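Long-range contacts in precorrin-2 dehydrogenase (Bacillus megaterium, PDB 3DFZ), which catalyses the NAD(+)-dependent dehydrogenation of precorrin-2 to sirohydrochlorin, a precursor in both siroheme and anaerobic adenosylcobalamin biosynthesis: residues Leu27-Gly38 with Asp88-Thr99; Gly39-Lys48 with Thr63-Trp71. All blocks are in the same frame, centred on the assembly; numbering follows the deposited sequence.

Contact 1. Residues Leu27-Gly38 with Asp88-Thr99; sequences LDLKGRSVLVVG and DLLNVFFIVVAT. With GOL (glycerol), chain I.
A chi1 of 178°, which sets CG of Phe93 opposite the backbone N, turns one ring face to Arg32, whose chain bends at chi2 (-74°) to pass over that face. Arg32 CD sits 4.2 Å from the Phe93 ring centroid, almost above its centre, and the guanidinium carries on over the same ring as a cation-pi pair, CZ 4.8 Å from that centroid. Leu29 CD2 meets the ring in its plane, 3.8 Å from Phe93 CE2, with Leu27 CD1 next to it along the same edge. Arg32 NH1 reaches on to the backbone O of Asn114 of the second subunit, so the cation joins the ring to the dimer interface.

Ser33 OG is held from both directions: it donates to Asn91 O on a carbonyl lone pair and accepts from Phe93 N at 3.0 Å. A glycerol, probably from the crystallisation liquor, bonds Ser33 N and Asn91 O beside it.

From here strands 33-37 and 94-97 run parallel in the centre of the Rossmann-type sheet. Leu35 N donates to Phe94 O, and Val96 N to Leu35 O at 2.8 Å; the pattern continues through Val37 N to Val96 O and ends with Ala98 N on Val37 O at 2.7 Å. Leu35 CB is pressed to 3.4 Å from Val92 CG1, a tight fit, while its CD2 meets Leu89 CD2. Apart from Ser33, the side chains of the two strands are thus apolar and their pairing is left to backbone amides and carbonyls, with the cation-pi pair and the Ser33 bonds at the N-terminal end.

Contact 2. Residues Gly39-Lys48 with Thr63-Trp71; sequences GGTIATRRIK and TVSAEINEW
Thr44 and Ser65 join two helices of the Rossmann-type NAD(+)-binding domain through their hydroxyls: Ser65 OG donates to Thr44 OG1 at 2.7 Å. A chi1 of 59° stands Ser65 OG between its backbone N and carbonyl carbon and so points it at Thr44. The approach of Thr44 OG1 to Gly40 O, at the N-cap before the helix, is suspiciously short and doubtful as modelled. Ile68 CD1 packs against the same hydroxyl, 3.5 Å from Thr44 OG1, and crosses to meet Ile47 CD1 at about a right angle to the Ile47 chain.

Further along, the six-membered end of the Trp71 indole enters between the side chains of helix 41-48. Thr44 O lies at the ring edge, near its plane, 3.7 Å from Trp71 CH2. Ile47 CG2 approaches obliquely, 3.8 Å from Trp71 CZ3, and the aliphatic part of Lys48 crosses the indole, with CD in the ring plane at the edge. The ammonium ends near Glu67, but Lys48 NZ is 4.1 Å from Glu67 OE1, beyond a salt bridge.

Behind this first shell lie the helix starts and the sheet. Gly40 and Ser65 are the N-cap residues; the axes of segments 41-48 and 66-71 come within 10.0 Å, their N-to-C directions 41° apart, and Gly39 packs against Val64, their CA atoms 4.3 Å apart. Ile47 and Ile68 both rest on Val59 and Leu77 of the underlying sheet. Thr41, Ile42 and Thr63 probably bind NAD(+), as in relatives, consistent with the two helix starts lining the cofactor site. Ser65 O accepts from both the backbone N and ND2 of Asn69, with ND2 well above the carbonyl plane at 3.1 Å from Ser65 O.

Overall arrangement
Both contacts belong to the NAD(+)-binding domain, their centres about 14 Å apart. Contact 1 joins the neighbouring strands 33-37 and 94-97 inside the five-stranded parallel sheet, and contact 2 pairs helices 41-50 and 66-73 that pack against it. Strand 33-37 leads through the turn Gly38-Gly40 into helix 41-50, and residues 39-71 fall between Gly38 and Asp88, so contact 2 is nested within the chain loop that contact 1 closes. Ala43 and Ile47 pack on Val36, tying helix to sheet. Gly38, Gly40 and Ala43 fit a Rossmann-type glycine pattern, consistent with a cofactor site at this strand-to-helix turn, while the Leu27-Arg32 end faces the second subunit.

Contact 1. Residues Leu27-Gly38 with Asp88-Thr99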
loop_
_atom_site.group_PDB
_atom_site.type_symbol
_atom_site.label_atom_id
_atom_site.label_comp_id
_atom_site.label_asym_id
_atom_site.label_seq_id
_atom_site.Cartn_x
_atom_site.Cartn_y
_atom_site.Cartn_z
ATOM N N LEU B 27 -2.151 -5.929 2.729
ATOM C CA LEU B 27 -2.605 -7.232 2.294
ATOM C C LEU B 27 -2.498 -8.211 3.467
ATOM O O LEU B 27 -1.409 -8.370 4.050
ATOM C CB LEU B 27 -1.732 -7.667 1.107
ATOM C CG LEU B 27 -2.001 -8.929 0.302
ATOM C CD1 LEU B 27 -3.462 -8.933 -0.245
ATOM C CD2 LEU B 27 -0.984 -8.971 -0.831
ATOM N N ASP B 28 -3.628 -8.831 3.832
ATOM C CA ASP B 28 -3.629 -9.924 4.805
ATOM C C ASP B 28 -3.430 -11.293 4.138
ATOM O O ASP B 28 -4.357 -11.877 3.547
ATOM C CB ASP B 28 -4.875 -9.929 5.707
ATOM C CG ASP B 28 -4.747 -10.917 6.867
ATOM O OD1 ASP B 28 -3.671 -11.540 7.000
ATOM O OD2 ASP B 28 -5.710 -11.069 7.652
ATOM N N LEU B 29 -2.201 -11.782 4.276
ATOM C CA LEU B 29 -1.744 -13.084 3.777
ATOM C C LEU B 29 -1.904 -14.266 4.759
ATOM O O LEU B 29 -1.544 -15.379 4.410
ATOM C CB LEU B 29 -0.271 -12.989 3.365
ATOM C CG LEU B 29 0.188 -12.009 2.275
ATOM C CD1 LEU B 29 1.713 -12.044 2.120
ATOM C CD2 LEU B 29 -0.516 -12.271 0.945
ATOM N N LYS B 30 -2.405 -14.037 5.975
ATOM C CA LYS B 30 -2.678 -15.131 6.929
ATOM C C LYS B 30 -3.514 -16.283 6.334
ATOM O O LYS B 30 -4.656 -16.075 5.915
ATOM C CB LYS B 30 -3.389 -14.578 8.153
ATOM C CG LYS B 30 -3.738 -15.602 9.215
ATOM C CD LYS B 30 -4.406 -14.906 10.372
ATOM C CE LYS B 30 -5.180 -15.861 11.276
ATOM N NZ LYS B 30 -4.306 -16.498 12.319
ATOM N N GLY B 31 -2.951 -17.487 6.286
ATOM C CA GLY B 31 -3.685 -18.626 5.734
ATOM C C GLY B 31 -3.935 -18.534 4.222
ATOM O O GLY B 31 -4.875 -19.141 3.708
ATOM N N ARG B 32 -3.095 -17.783 3.515
ATOM C CA ARG B 32 -3.083 -17.776 2.046
ATOM C C ARG B 32 -1.779 -18.362 1.540
ATOM O O ARG B 32 -0.725 -18.161 2.144
ATOM C CB ARG B 32 -3.186 -16.355 1.490
ATOM C CG ARG B 32 -4.256 -15.537 2.107
ATOM C CD ARG B 32 -5.598 -15.991 1.602
ATOM N NE ARG B 32 -6.646 -15.107 2.097
ATOM C CZ ARG B 32 -7.804 -14.889 1.472
ATOM N NH1 ARG B 32 -8.064 -15.487 0.305
ATOM N NH2 ARG B 32 -8.697 -14.070 2.020
ATOM N N SER B 33 -1.863 -19.039 0.404
ATOM C CA SER B 33 -0.693 -19.542 -0.272
ATOM C C SER B 33 0.097 -18.422 -0.948
ATOM O O SER B 33 -0.497 -17.578 -1.651
ATOM C CB SER B 33 -1.103 -20.577 -1.314
ATOM O OG SER B 33 -1.860 -19.985 -2.350
ATOM N N VAL B 34 1.425 -18.447 -0.747
ATOM C CA VAL B 34 2.371 -17.496 -1.362
ATOM C C VAL B 34 3.513 -18.215 -2.100
ATOM O O VAL B 34 4.269 -18.975 -1.489
ATOM C CB VAL B 34 2.981 -16.527 -0.311
ATOM C CG1 VAL B 34 4.135 -15.723 -0.892
ATOM C CG2 VAL B 34 1.896 -15.596 0.267
ATOM N N LEU B 35 3.652 -17.952 -3.401
ATOM C CA LEU B 35 4.759 -18.509 -4.177
ATOM C C LEU B 35 5.839 -17.473 -4.440
ATOM O O LEU B 35 5.585 -16.435 -5.038
ATOM C CB LEU B 35 4.257 -19.119 -5.497
ATOM C CG LEU B 35 5.291 -19.778 -6.434
ATOM C CD1 LEU B 35 5.829 -21.108 -5.887
ATOM C CD2 LEU B 35 4.704 -19.947 -7.818
ATOM N N VAL B 36 7.044 -17.756 -3.968
ATOM C CA VAL B 36 8.203 -16.960 -4.326
ATOM C C VAL B 36 9.006 -17.730 -5.378
ATOM O O VAL B 36 9.578 -18.801 -5.104
ATOM C CB VAL B 36 9.069 -16.598 -3.099
ATOM C CG1 VAL B 36 10.267 -15.729 -3.516
ATOM C CG2 VAL B 36 8.226 -15.891 -2.018
ATOM N N VAL B 37 8.993 -17.188 -6.595
ATOM C CA VAL B 37 9.801 -17.679 -7.683
ATOM C C VAL B 37 11.141 -16.964 -7.630
ATOM O O VAL B 37 11.208 -15.738 -7.805
ATOM C CB VAL B 37 9.146 -17.422 -9.041
ATOM C CG1 VAL B 37 10.094 -17.819 -10.165
ATOM C CG2 VAL B 37 7.838 -18.164 -9.150
ATOM N N GLY B 38 12.194 -17.753 -7.396
ATOM C CA GLY B 38 13.560 -17.259 -7.210
ATOM C C GLY B 38 14.046 -17.531 -5.804
ATOM O O GLY B 38 13.235 -17.739 -4.891
ATOM N N ASP B 88 3.225 -25.083 -10.629
ATOM C CA ASP B 88 3.519 -24.238 -9.463
ATOM C C ASP B 88 2.673 -22.975 -9.343
ATOM O O ASP B 88 2.704 -22.325 -8.307
ATOM C CB ASP B 88 5.010 -23.871 -9.436
ATOM C CG ASP B 88 5.898 -25.077 -9.233
ATOM O OD1 ASP B 88 5.409 -26.054 -8.640
ATOM O OD2 ASP B 88 7.076 -25.055 -9.649
ATOM N N LEU B 89 1.908 -22.648 -10.380
ATOM C CA LEU B 89 1.256 -21.343 -10.471
ATOM C C LEU B 89 -0.261 -21.438 -10.422
ATOM O O LEU B 89 -0.949 -20.426 -10.588
ATOM C CB LEU B 89 1.676 -20.626 -11.762
ATOM C CG LEU B 89 3.134 -20.718 -12.233
ATOM C CD1 LEU B 89 3.212 -20.399 -13.720
ATOM C CD2 LEU B 89 4.076 -19.823 -11.422
ATOM N N LEU B 90 -0.779 -22.636 -10.152
ATOM C CA LEU B 90 -2.207 -22.915 -10.309
ATOM C C LEU B 90 -3.113 -22.445 -9.169
ATOM O O LEU B 90 -4.152 -21.819 -9.415
ATOM C CB LEU B 90 -2.434 -24.407 -10.586
ATOM C CG LEU B 90 -2.119 -24.935 -11.985
ATOM C CD1 LEU B 90 -2.429 -26.423 -12.073
ATOM C CD2 LEU B 90 -2.920 -24.168 -13.022
ATOM N N ASN B 91 -2.739 -22.766 -7.933
ATOM C CA ASN B 91 -3.586 -22.463 -6.787
ATOM C C ASN B 91 -2.852 -21.573 -5.799
ATOM O O ASN B 91 -2.807 -21.865 -4.595
ATOM C CB ASN B 91 -4.034 -23.759 -6.098
ATOM C CG ASN B 91 -5.390 -24.268 -6.593
ATOM O OD1 ASN B 91 -6.439 -23.786 -6.154
ATOM N ND2 ASN B 91 -5.369 -25.275 -7.484
ATOM N N VAL B 92 -2.266 -20.491 -6.324
ATOM C CA VAL B 92 -1.445 -19.564 -5.538
ATOM C C VAL B 92 -2.103 -18.192 -5.493
ATOM O O VAL B 92 -2.336 -17.558 -6.539
ATOM C CB VAL B 92 -0.002 -19.433 -6.094
ATOM C CG1 VAL B 92 0.926 -18.889 -5.033
ATOM C CG2 VAL B 92 0.520 -20.756 -6.585
ATOM N N PHE B 93 -2.419 -17.747 -4.282
ATOM C CA PHE B 93 -2.969 -16.417 -4.054
ATOM C C PHE B 93 -2.020 -15.255 -4.447
ATOM O O PHE B 93 -2.420 -14.363 -5.197
ATOM C CB PHE B 93 -3.384 -16.309 -2.593
ATOM C CG PHE B 93 -3.926 -14.959 -2.200
ATOM C CD1 PHE B 93 -5.209 -14.562 -2.595
ATOM C CD2 PHE B 93 -3.174 -14.100 -1.379
ATOM C CE1 PHE B 93 -5.730 -13.326 -2.204
ATOM C CE2 PHE B 93 -3.686 -12.852 -0.987
ATOM C CZ PHE B 93 -4.972 -12.469 -1.401
ATOM N N PHE B 94 -0.784 -15.261 -3.938
ATOM C CA PHE B 94 0.174 -14.180 -4.193
ATOM C C PHE B 94 1.479 -14.733 -4.736
ATOM O O PHE B 94 2.117 -15.573 -4.100
ATOM C CB PHE B 94 0.444 -13.388 -2.905
ATOM C CG PHE B 94 1.385 -12.201 -3.067
ATOM C CD1 PHE B 94 2.317 -11.918 -2.078
ATOM C CD2 PHE B 94 1.300 -11.342 -4.170
ATOM C CE1 PHE B 94 3.164 -10.818 -2.193
ATOM C CE2 PHE B 94 2.145 -10.253 -4.302
ATOM C CZ PHE B 94 3.073 -9.980 -3.302
ATOM N N ILE B 95 1.868 -14.249 -5.909
ATOM C CA ILE B 95 3.110 -14.667 -6.555
ATOM C C ILE B 95 4.112 -13.530 -6.538
ATOM O O ILE B 95 3.812 -12.426 -7.001
ATOM C CB ILE B 95 2.836 -15.135 -8.016
ATOM C CG1 ILE B 95 2.051 -16.448 -8.002
ATOM C CG2 ILE B 95 4.122 -15.307 -8.815
ATOM C CD1 ILE B 95 1.794 -17.042 -9.394
ATOM N N VAL B 96 5.295 -13.797 -6.001
ATOM C CA VAL B 96 6.412 -12.874 -6.093
ATOM C C VAL B 96 7.412 -13.482 -7.081
ATOM O O VAL B 96 7.838 -14.634 -6.906
ATOM C CB VAL B 96 7.110 -12.643 -4.702
ATOM C CG1 VAL B 96 8.297 -11.671 -4.837
ATOM C CG2 VAL B 96 6.139 -12.111 -3.651
ATOM N N VAL B 97 7.761 -12.731 -8.134
ATOM C CA VAL B 97 8.801 -13.145 -9.085
ATOM C C VAL B 97 10.068 -12.365 -8.726
ATOM O O VAL B 97 10.099 -11.147 -8.799
ATOM C CB VAL B 97 8.373 -12.922 -10.553
ATOM C CG1 VAL B 97 9.433 -13.414 -11.514
ATOM C CG2 VAL B 97 7.061 -13.625 -10.836
ATOM N N ALA B 98 11.092 -13.071 -8.277
ATOM C CA ALA B 98 12.317 -12.441 -7.802
ATOM C C ALA B 98 13.513 -13.265 -8.257
ATOM O O ALA B 98 14.408 -13.579 -7.465
ATOM C CB ALA B 98 12.299 -12.315 -6.293
ATOM N N THR B 99 13.510 -13.612 -9.544
ATOM C CA THR B 99 14.609 -14.341 -10.168
ATOM C C THR B 99 15.516 -13.397 -11.009
ATOM O O THR B 99 15.489 -12.161 -10.823
ATOM C CB THR B 99 14.058 -15.559 -10.980
ATOM O OG1 THR B 99 15.131 -16.300 -11.566
ATOM C CG2 THR B 99 13.112 -15.118 -12.065
HETATM C C1 GOL I . -5.070 -20.720 -0.377
HETATM O O1 GOL I . -4.810 -19.335 -0.332
HETATM C C2 GOL I . -5.307 -21.216 -1.800
HETATM O O2 GOL I . -4.907 -20.239 -2.747
HETATM C C3 GOL I . -6.782 -21.603 -1.985
HETATM O O3 GOL I . -7.028 -22.947 -1.580
#

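Contact 2. Residues Gly39-Lys48 with Thr63-Trp71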
loop_
_atom_site.group_PDB
_atom_site.type_symbol
_atom_site.label_atom_id
_atom_site.label_comp_id
_atom_site.label_asym_id
_atom_site.label_seq_id
_atom_site.Cartn_x
_atom_site.Cartn_y
_atom_site.Cartn_z
ATOM N N GLY B 39 15.364 -17.512 -5.616
ATOM C CA GLY B 39 15.971 -17.796 -4.317
ATOM C C GLY B 39 17.280 -17.074 -4.025
ATOM O O GLY B 39 18.113 -17.569 -3.264
ATOM N N GLY B 40 17.455 -15.887 -4.611
ATOM C CA GLY B 40 18.681 -15.108 -4.441
ATOM C C GLY B 40 18.549 -14.062 -3.351
ATOM O O GLY B 40 18.005 -14.335 -2.274
ATOM N N THR B 41 19.050 -12.862 -3.644
ATOM C CA THR B 41 19.045 -11.717 -2.722
ATOM C C THR B 41 17.693 -11.000 -2.716
ATOM O O THR B 41 17.167 -10.670 -1.652
ATOM C CB THR B 41 20.179 -10.757 -3.111
ATOM O OG1 THR B 41 21.426 -11.438 -2.930
ATOM C CG2 THR B 41 20.163 -9.482 -2.275
ATOM N N ILE B 42 17.134 -10.775 -3.905
ATOM C CA ILE B 42 15.815 -10.165 -4.038
ATOM C C ILE B 42 14.677 -11.039 -3.427
ATOM O O ILE B 42 13.803 -10.508 -2.747
ATOM C CB ILE B 42 15.489 -9.758 -5.520
ATOM C CG1 ILE B 42 16.732 -9.178 -6.217
ATOM C CG2 ILE B 42 14.318 -8.750 -5.575
ATOM C CD1 ILE B 42 16.618 -9.105 -7.754
ATOM N N ALA B 43 14.696 -12.353 -3.679
ATOM C CA ALA B 43 13.709 -13.285 -3.096
ATOM C C ALA B 43 13.771 -13.298 -1.569
ATOM O O ALA B 43 12.738 -13.253 -0.899
ATOM C CB ALA B 43 13.879 -14.691 -3.661
ATOM N N THR B 44 14.987 -13.327 -1.035
ATOM C CA THR B 44 15.235 -13.311 0.402
ATOM C C THR B 44 14.660 -12.049 1.059
ATOM O O THR B 44 13.949 -12.134 2.079
ATOM C CB THR B 44 16.746 -13.395 0.682
ATOM O OG1 THR B 44 17.265 -14.578 0.077
ATOM C CG2 THR B 44 17.046 -13.413 2.171
ATOM N N ARG B 45 14.963 -10.894 0.464
ATOM C CA ARG B 45 14.497 -9.604 0.965
ATOM C C ARG B 45 12.966 -9.560 0.954
ATOM O O ARG B 45 12.355 -9.165 1.954
ATOM C CB ARG B 45 15.142 -8.464 0.155
ATOM C CG ARG B 45 14.385 -7.135 0.110
ATOM C CD ARG B 45 15.315 -5.888 0.008
ATOM N NE ARG B 45 16.621 -6.139 -0.618
ATOM C CZ ARG B 45 16.889 -6.007 -1.920
ATOM N NH1 ARG B 45 15.943 -5.632 -2.786
ATOM N NH2 ARG B 45 18.116 -6.263 -2.363
ATOM N N ARG B 46 12.355 -10.003 -0.151
ATOM C CA ARG B 46 10.896 -10.055 -0.263
ATOM C C ARG B 46 10.222 -10.932 0.818
ATOM O O ARG B 46 9.266 -10.494 1.446
ATOM C CB ARG B 46 10.462 -10.504 -1.667
ATOM C CG ARG B 46 10.705 -9.496 -2.787
ATOM C CD ARG B 46 9.797 -8.251 -2.656
ATOM N NE ARG B 46 9.886 -7.331 -3.804
ATOM C CZ ARG B 46 10.827 -6.403 -3.968
ATOM N NH1 ARG B 46 11.791 -6.258 -3.070
ATOM N NH2 ARG B 46 10.807 -5.622 -5.046
ATOM N N ILE B 47 10.741 -12.151 1.021
ATOM C CA ILE B 47 10.231 -13.128 2.006
ATOM C C ILE B 47 10.279 -12.585 3.432
ATOM O O ILE B 47 9.308 -12.708 4.178
ATOM C CB ILE B 47 11.005 -14.491 1.935
ATOM C CG1 ILE B 47 10.687 -15.235 0.634
ATOM C CG2 ILE B 47 10.689 -15.373 3.143
ATOM C CD1 ILE B 47 11.833 -16.103 0.117
ATOM N N LYS B 48 11.408 -11.986 3.804
ATOM C CA LYS B 48 11.528 -11.268 5.075
ATOM C C LYS B 48 10.287 -10.451 5.389
ATOM O O LYS B 48 9.799 -10.491 6.507
ATOM C CB LYS B 48 12.751 -10.356 5.074
ATOM C CG LYS B 48 13.875 -10.844 5.958
ATOM C CD LYS B 48 15.243 -10.516 5.337
ATOM C CE LYS B 48 16.417 -10.953 6.231
ATOM N NZ LYS B 48 17.719 -11.012 5.477
ATOM N N THR B 63 18.326 -23.425 -6.679
ATOM C CA THR B 63 19.110 -23.164 -5.470
ATOM C C THR B 63 18.510 -21.969 -4.718
ATOM O O THR B 63 17.865 -21.101 -5.315
ATOM C CB THR B 63 20.633 -22.957 -5.779
ATOM O OG1 THR B 63 21.187 -24.180 -6.301
ATOM C CG2 THR B 63 21.415 -22.577 -4.514
ATOM N N VAL B 64 18.764 -21.947 -3.412
ATOM C CA VAL B 64 18.151 -21.048 -2.464
ATOM C C VAL B 64 19.222 -20.552 -1.463
ATOM O O VAL B 64 20.225 -21.234 -1.235
ATOM C CB VAL B 64 16.954 -21.803 -1.780
ATOM C CG1 VAL B 64 16.996 -21.742 -0.276
ATOM C CG2 VAL B 64 15.593 -21.382 -2.393
ATOM N N SER B 65 19.025 -19.366 -0.884
ATOM C CA SER B 65 20.058 -18.749 -0.028
ATOM C C SER B 65 20.137 -19.367 1.383
ATOM O O SER B 65 19.194 -20.030 1.839
ATOM C CB SER B 65 19.859 -17.223 0.051
ATOM O OG SER B 65 18.575 -16.906 0.588
ATOM N N ALA B 66 21.266 -19.133 2.059
ATOM C CA ALA B 66 21.508 -19.612 3.422
ATOM C C ALA B 66 20.419 -19.207 4.440
ATOM O O ALA B 66 20.198 -19.893 5.456
ATOM C CB ALA B 66 22.868 -19.106 3.897
ATOM N N GLU B 67 19.786 -18.064 4.174
ATOM C CA GLU B 67 18.720 -17.529 5.013
ATOM C C GLU B 67 17.375 -18.189 4.706
ATOM O O GLU B 67 16.635 -18.516 5.622
ATOM C CB GLU B 67 18.640 -16.001 4.899
ATOM C CG GLU B 67 19.059 -15.456 3.546
ATOM C CD GLU B 67 20.397 -14.730 3.574
ATOM O OE1 GLU B 67 20.553 -13.784 4.377
ATOM O OE2 GLU B 67 21.288 -15.093 2.781
ATOM N N ILE B 68 17.066 -18.391 3.424
ATOM C CA ILE B 68 15.919 -19.204 3.050
ATOM C C ILE B 68 16.047 -20.630 3.642
ATOM O O ILE B 68 15.097 -21.158 4.221
ATOM C CB ILE B 68 15.654 -19.200 1.517
ATOM C CG1 ILE B 68 15.417 -17.761 1.016
ATOM C CG2 ILE B 68 14.442 -20.063 1.173
ATOM C CD1 ILE B 68 15.471 -17.575 -0.519
ATOM N N ASN B 69 17.239 -21.217 3.526
ATOM C CA ASN B 69 17.545 -22.502 4.153
ATOM C C ASN B 69 17.271 -22.542 5.641
ATOM O O ASN B 69 16.658 -23.489 6.129
ATOM C CB ASN B 69 18.991 -22.912 3.869
ATOM C CG ASN B 69 19.115 -23.708 2.609
ATOM O OD1 ASN B 69 18.689 -24.847 2.568
ATOM N ND2 ASN B 69 19.691 -23.118 1.561
ATOM N N GLU B 70 17.716 -21.512 6.355
ATOM C CA GLU B 70 17.485 -21.402 7.802
ATOM C C GLU B 70 15.988 -21.269 8.138
ATOM O O GLU B 70 15.518 -21.869 9.115
ATOM C CB GLU B 70 18.293 -20.241 8.390
ATOM C CG GLU B 70 18.148 -20.002 9.911
ATOM C CD GLU B 70 18.501 -21.204 10.824
ATOM O OE1 GLU B 70 18.929 -22.290 10.348
ATOM O OE2 GLU B 70 18.335 -21.048 12.057
ATOM N N TRP B 71 15.263 -20.489 7.335
ATOM C CA TRP B 71 13.812 -20.355 7.457
ATOM C C TRP B 71 13.074 -21.670 7.148
ATOM O O TRP B 71 12.115 -22.018 7.822
ATOM C CB TRP B 71 13.290 -19.236 6.542
ATOM C CG TRP B 71 13.733 -17.846 6.945
ATOM C CD1 TRP B 71 13.907 -17.374 8.214
ATOM C CD2 TRP B 71 14.023 -16.749 6.064
ATOM N NE1 TRP B 71 14.290 -16.055 8.181
ATOM C CE2 TRP B 71 14.369 -15.643 6.876
ATOM C CE3 TRP B 71 14.012 -16.588 4.669
ATOM C CZ2 TRP B 71 14.720 -14.387 6.337
ATOM C CZ3 TRP B 71 14.355 -15.333 4.131
ATOM C CH2 TRP B 71 14.711 -14.258 4.969
#